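Long-range contacts in uncharacterized protein (Bacteroides ovatus, PDB 3P02), which is of unknown function but joins a DUF4973 region of the E-set clan to a BT_3044-like C-terminal region rich in beta strands: residues Lys10-Ser14 with Asp54-Ser58; Tyr196-Arg200 with Phe276-Ser281. One frame throughout, in Å; residues are numbered along the deposited sequence.

Contact 1 of 2, residues Lys10-Ser14 with Asp54-Ser58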
# COMPACT_ATOMS: atom_id res chain seq x y z
N LYS A 10 25.31 -15.76 16.79
CA LYS A 10 24.25 -15.41 17.74
C LYS A 10 24.82 -14.53 18.90
O LYS A 10 24.42 -14.66 20.07
CB LYS A 10 23.49 -16.65 18.24
CG LYS A 10 22.47 -17.13 17.22
CD LYS A 10 21.24 -17.76 17.85
CE LYS A 10 21.34 -19.27 17.93
NZ LYS A 10 19.99 -19.89 17.93
N GLN A 11 25.73 -13.61 18.53
CA GLN A 11 26.32 -12.57 19.37
C GLN A 11 26.43 -11.30 18.51
O GLN A 11 26.88 -10.25 18.96
CB GLN A 11 27.66 -12.97 20.04
CG GLN A 11 28.76 -13.49 19.12
CD GLN A 11 29.68 -12.45 18.52
OE1 GLN A 11 29.75 -11.28 18.95
NE2 GLN A 11 30.46 -12.86 17.53
N LEU A 12 25.98 -11.43 17.25
CA LEU A 12 25.95 -10.37 16.26
C LEU A 12 24.58 -9.71 16.23
O LEU A 12 23.67 -10.09 16.98
CB LEU A 12 26.37 -10.88 14.87
CG LEU A 12 27.80 -11.50 14.80
CD1 LEU A 12 28.05 -12.11 13.43
CD2 LEU A 12 28.88 -10.48 15.13
N ILE A 13 24.45 -8.68 15.41
CA ILE A 13 23.27 -7.83 15.41
C ILE A 13 22.33 -8.16 14.26
O ILE A 13 22.78 -8.52 13.18
CB ILE A 13 23.77 -6.38 15.39
CG1 ILE A 13 24.65 -6.13 16.67
CG2 ILE A 13 22.62 -5.36 15.31
CD1 ILE A 13 25.54 -5.07 16.56
N SER A 14 21.02 -8.05 14.50
CA SER A 14 20.03 -8.37 13.49
C SER A 14 18.84 -7.46 13.60
O SER A 14 18.73 -6.69 14.56
CB SER A 14 19.58 -9.82 13.67
OG SER A 14 18.97 -9.99 14.93
N ASP A 54 31.08 -1.30 23.54
CA ASP A 54 30.09 -0.56 22.72
C ASP A 54 30.18 -1.04 21.29
O ASP A 54 31.27 -1.36 20.79
CB ASP A 54 30.32 0.95 22.79
CG ASP A 54 29.90 1.65 24.07
OD1 ASP A 54 29.53 0.94 25.05
OD2 ASP A 54 29.98 2.88 24.12
N ARG A 55 29.02 -1.17 20.63
CA ARG A 55 28.96 -1.66 19.25
C ARG A 55 28.72 -0.52 18.30
O ARG A 55 27.76 0.21 18.50
CB ARG A 55 27.82 -2.71 19.07
CG ARG A 55 27.76 -3.84 20.13
CD ARG A 55 28.91 -4.84 20.05
NE ARG A 55 28.65 -5.84 19.00
CZ ARG A 55 28.06 -7.01 19.20
NH1 ARG A 55 27.67 -7.36 20.42
NH2 ARG A 55 27.86 -7.84 18.19
N LEU A 56 29.57 -0.36 17.27
CA LEU A 56 29.29 0.64 16.24
C LEU A 56 28.67 -0.10 15.05
O LEU A 56 29.31 -0.90 14.36
CB LEU A 56 30.52 1.49 15.87
CG LEU A 56 30.26 2.69 14.91
CD1 LEU A 56 29.27 3.71 15.51
CD2 LEU A 56 31.57 3.40 14.57
N VAL A 57 27.38 0.13 14.87
CA VAL A 57 26.58 -0.57 13.88
C VAL A 57 26.37 0.28 12.65
O VAL A 57 26.18 1.49 12.78
CB VAL A 57 25.22 -0.92 14.56
CG1 VAL A 57 24.43 -1.86 13.71
CG2 VAL A 57 25.45 -1.54 15.94
N SER A 58 26.45 -0.36 11.46
CA SER A 58 26.21 0.35 10.20
C SER A 58 24.97 -0.20 9.52
O SER A 58 24.66 -1.39 9.64
CB SER A 58 27.41 0.26 9.26
OG SER A 58 27.48 -0.95 8.54

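Contact 2 of 2, residues Tyr196-Arg200 with Phe276-Ser281. With EDO (1,2-ethanediol), chain D.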
# COMPACT_ATOMS: atom_id res chain seq x y z
N TYR A 196 -8.54 0.64 -10.72
CA TYR A 196 -8.37 0.25 -12.11
C TYR A 196 -9.67 -0.26 -12.71
O TYR A 196 -10.34 -1.10 -12.11
CB TYR A 196 -7.31 -0.87 -12.25
CG TYR A 196 -5.96 -0.54 -11.66
CD1 TYR A 196 -5.15 0.44 -12.23
CD2 TYR A 196 -5.49 -1.21 -10.53
CE1 TYR A 196 -3.90 0.76 -11.68
CE2 TYR A 196 -4.23 -0.94 -10.00
CZ TYR A 196 -3.44 0.05 -10.58
OH TYR A 196 -2.21 0.30 -10.03
N ALA A 197 -9.99 0.21 -13.91
CA ALA A 197 -11.13 -0.30 -14.65
C ALA A 197 -10.83 -1.71 -15.22
O ALA A 197 -9.66 -2.12 -15.28
CB ALA A 197 -11.47 0.66 -15.79
N GLY A 198 -11.88 -2.40 -15.69
CA GLY A 198 -11.72 -3.66 -16.41
C GLY A 198 -11.05 -4.82 -15.70
O GLY A 198 -10.30 -5.59 -16.33
N GLN A 199 -11.33 -4.95 -14.40
CA GLN A 199 -10.84 -6.03 -13.52
C GLN A 199 -9.32 -5.97 -13.27
O GLN A 199 -8.77 -6.89 -12.67
CB GLN A 199 -11.25 -7.42 -14.03
CG GLN A 199 -12.68 -7.73 -13.75
CD GLN A 199 -12.97 -9.20 -13.90
OE1 GLN A 199 -12.69 -9.79 -14.93
NE2 GLN A 199 -13.58 -9.79 -12.87
N ARG A 200 -8.67 -4.87 -13.67
CA ARG A 200 -7.23 -4.75 -13.42
C ARG A 200 -6.96 -4.60 -11.91
O ARG A 200 -7.80 -4.13 -11.13
CB ARG A 200 -6.62 -3.56 -14.20
CG ARG A 200 -6.07 -3.91 -15.60
CD ARG A 200 -7.12 -4.55 -16.51
NE ARG A 200 -6.61 -4.73 -17.86
CZ ARG A 200 -7.36 -5.00 -18.92
NH1 ARG A 200 -8.67 -5.20 -18.77
NH2 ARG A 200 -6.82 -5.11 -20.12
N PHE A 276 -15.63 2.73 -21.12
CA PHE A 276 -14.19 2.69 -21.34
C PHE A 276 -13.93 1.56 -22.29
O PHE A 276 -14.78 0.68 -22.47
CB PHE A 276 -13.38 2.53 -20.05
CG PHE A 276 -13.40 1.13 -19.52
CD1 PHE A 276 -14.48 0.66 -18.77
CD2 PHE A 276 -12.34 0.25 -19.79
CE1 PHE A 276 -14.51 -0.66 -18.33
CE2 PHE A 276 -12.39 -1.08 -19.38
CZ PHE A 276 -13.47 -1.52 -18.64
N VAL A 277 -12.74 1.56 -22.88
CA VAL A 277 -12.36 0.54 -23.83
C VAL A 277 -11.20 -0.30 -23.26
O VAL A 277 -10.23 0.28 -22.73
CB VAL A 277 -11.96 1.23 -25.17
CG1 VAL A 277 -11.39 0.23 -26.17
CG2 VAL A 277 -13.14 1.98 -25.77
N ASP A 278 -11.28 -1.61 -23.43
CA ASP A 278 -10.20 -2.52 -23.10
C ASP A 278 -9.51 -2.77 -24.45
O ASP A 278 -10.06 -3.47 -25.31
CB ASP A 278 -10.71 -3.81 -22.46
CG ASP A 278 -9.63 -4.83 -22.20
OD1 ASP A 278 -8.53 -4.74 -22.85
OD2 ASP A 278 -9.86 -5.74 -21.38
N TYR A 279 -8.36 -2.13 -24.68
CA TYR A 279 -7.68 -2.25 -25.97
C TYR A 279 -6.42 -3.14 -25.86
O TYR A 279 -5.59 -3.13 -26.77
CB TYR A 279 -7.33 -0.83 -26.50
CG TYR A 279 -6.38 -0.06 -25.61
CD1 TYR A 279 -6.84 0.64 -24.49
CD2 TYR A 279 -5.01 0.01 -25.90
CE1 TYR A 279 -5.96 1.31 -23.65
CE2 TYR A 279 -4.13 0.72 -25.10
CZ TYR A 279 -4.61 1.38 -23.97
OH TYR A 279 -3.75 2.07 -23.15
N THR A 280 -6.27 -3.90 -24.74
CA THR A 280 -5.04 -4.68 -24.56
C THR A 280 -5.28 -6.15 -24.21
O THR A 280 -4.34 -6.94 -24.39
CB THR A 280 -4.15 -4.04 -23.46
OG1 THR A 280 -4.92 -3.89 -22.26
CG2 THR A 280 -3.60 -2.66 -23.86
N SER A 281 -6.47 -6.55 -23.70
CA SER A 281 -6.71 -7.97 -23.32
C SER A 281 -6.74 -8.90 -24.50
O SER A 281 -6.27 -10.05 -24.40
CB SER A 281 -8.06 -8.12 -22.63
OG SER A 281 -8.02 -7.55 -21.34
C1 EDO D . -11.39 -7.84 -18.60
O1 EDO D . -10.36 -7.79 -17.61
C2 EDO D . -12.76 -7.92 -17.93
O2 EDO D . -13.01 -9.27 -17.49

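Contact 1 of 2, residues Lys10-Ser14 with Asp54-Ser58
Ile-13 and Val-57 sit closest in backbone register, their CA atoms 8.1 Å apart, a spacing too wide for main-chain pairing. The contact instead joins two sheets face to face within the DUF4973 region, as in a beta sandwich: strand 13-15 pairs with strand 36-45, whereas strand 55-61 lies between 95-98 and 122-130. Side chains therefore bridge the gap. Ile-13 and Val-57 reach toward each other tip to tip, CD1 meeting CG2 at 3.6 Å, and branched aliphatic residues suit this buried interface, where Val-43 and Val-128 also pack. Ile-13 owes its reach to CG1 standing anti to the carbonyl carbon (chi1 -60°), with CD1 carried on toward the opposite strand. Two residues before Val-57, Arg-55 runs past Ile-13 in the opposite direction and lays one guanidinium face over CG1, 3.9 Å from NH2. Its length lets it grip the loop before strand 13-15, while NE forms a salt bridge with Glu-130, fixing the rotation of the flat group. NH1 and NH2 both donate to Gln-11 O. Shortened to an alanine, Arg-55 would probably leave that oxygen without the two nitrogens that grip it and Glu-130 without its charged mate. The NH1 bond is weak, the other much straighter: Arg-55 NH2 lies 2.7 Å from Gln-11 O, in the carbonyl plane and on a lone pair, with an N-H...O angle of 166°.

Contact 2 of 2, residues Tyr196-Arg200 with Phe276-Ser281
Arg-200 reaches from the end of a type I' beta turn, Ala-197 to Arg-200, to Asp-278 near the end of the long strand 262-278. The turn follows strand 192-196 in the antiparallel sheet of the BT_3044-like region. Gly-198 suits it because phi is positive (60°), and a side chain here would crowd both Phe-276 and the arginine. Followed outward from CB, the Arg-200 chain bends at chi2 (57°), then runs extended through CD to NE, and the side chain crosses that of Asp-278 at about a right angle. NH1 does double work. Arg-200 NH1 lies 3.0 Å from Gly-198 O, to which it donates within the turn, and 2.9 Å from Asp-278 OD2 across the contact, the latter a salt bridge. The carboxylate oxygen lies in the guanidinium plane, yet the nitrogen meets it from above the carboxylate plane, the two planes being 67° apart. NH2 adds a weak bond to Asp-278 OD1 and a salt bridge to Asp-206, which also bonds Thr-280 OG1; Tyr-210 supplies a cation-pi contact. Asp-278 is held in turn: OD1 accepts from Thr-280 N, an Asx turn, and from Ser-281 N, which makes the wider Asx motif, while Ser-281 OG donates to the syn lone pair of OD2 at 2.6 Å. Beneath this polar cluster, Ala-197 CB sits over the centre of the Phe-276 ring, 3.9 Å from the centroid, a CH-pi contact for which a small methyl fits well. An ethanediol, probably from the crystallisation liquor, donates from O1 to Gly-198 O. With two carboxylates facing one guanidinium, Arg-200 is likely to stay charged and to offset the negative charge of Asp-278 and of Asp-206 from the loop before strand 211-220.

How the contacts relate
Contact 1 closes before contact 2 opens, so the two follow each other in series along the chain. Their centres lie 51 Å apart, on opposite sides of the chain's centre, and their nearest atoms remain about 33 Å from each other. They share no sheet: residues 10-14 and 54-58 run into strands 13-15 and 55-61, which belong to two separate sheets of the DUF4973 region, whereas 196-200 and 276-281 are both attached to the ten-stranded antiparallel sheet of the BT_3044-like region, through strands 192-196 and 262-278. Each contact thus ties together sequence-distant pieces inside its own family region, and neither bridges the two regions of this elongated, largely beta protein.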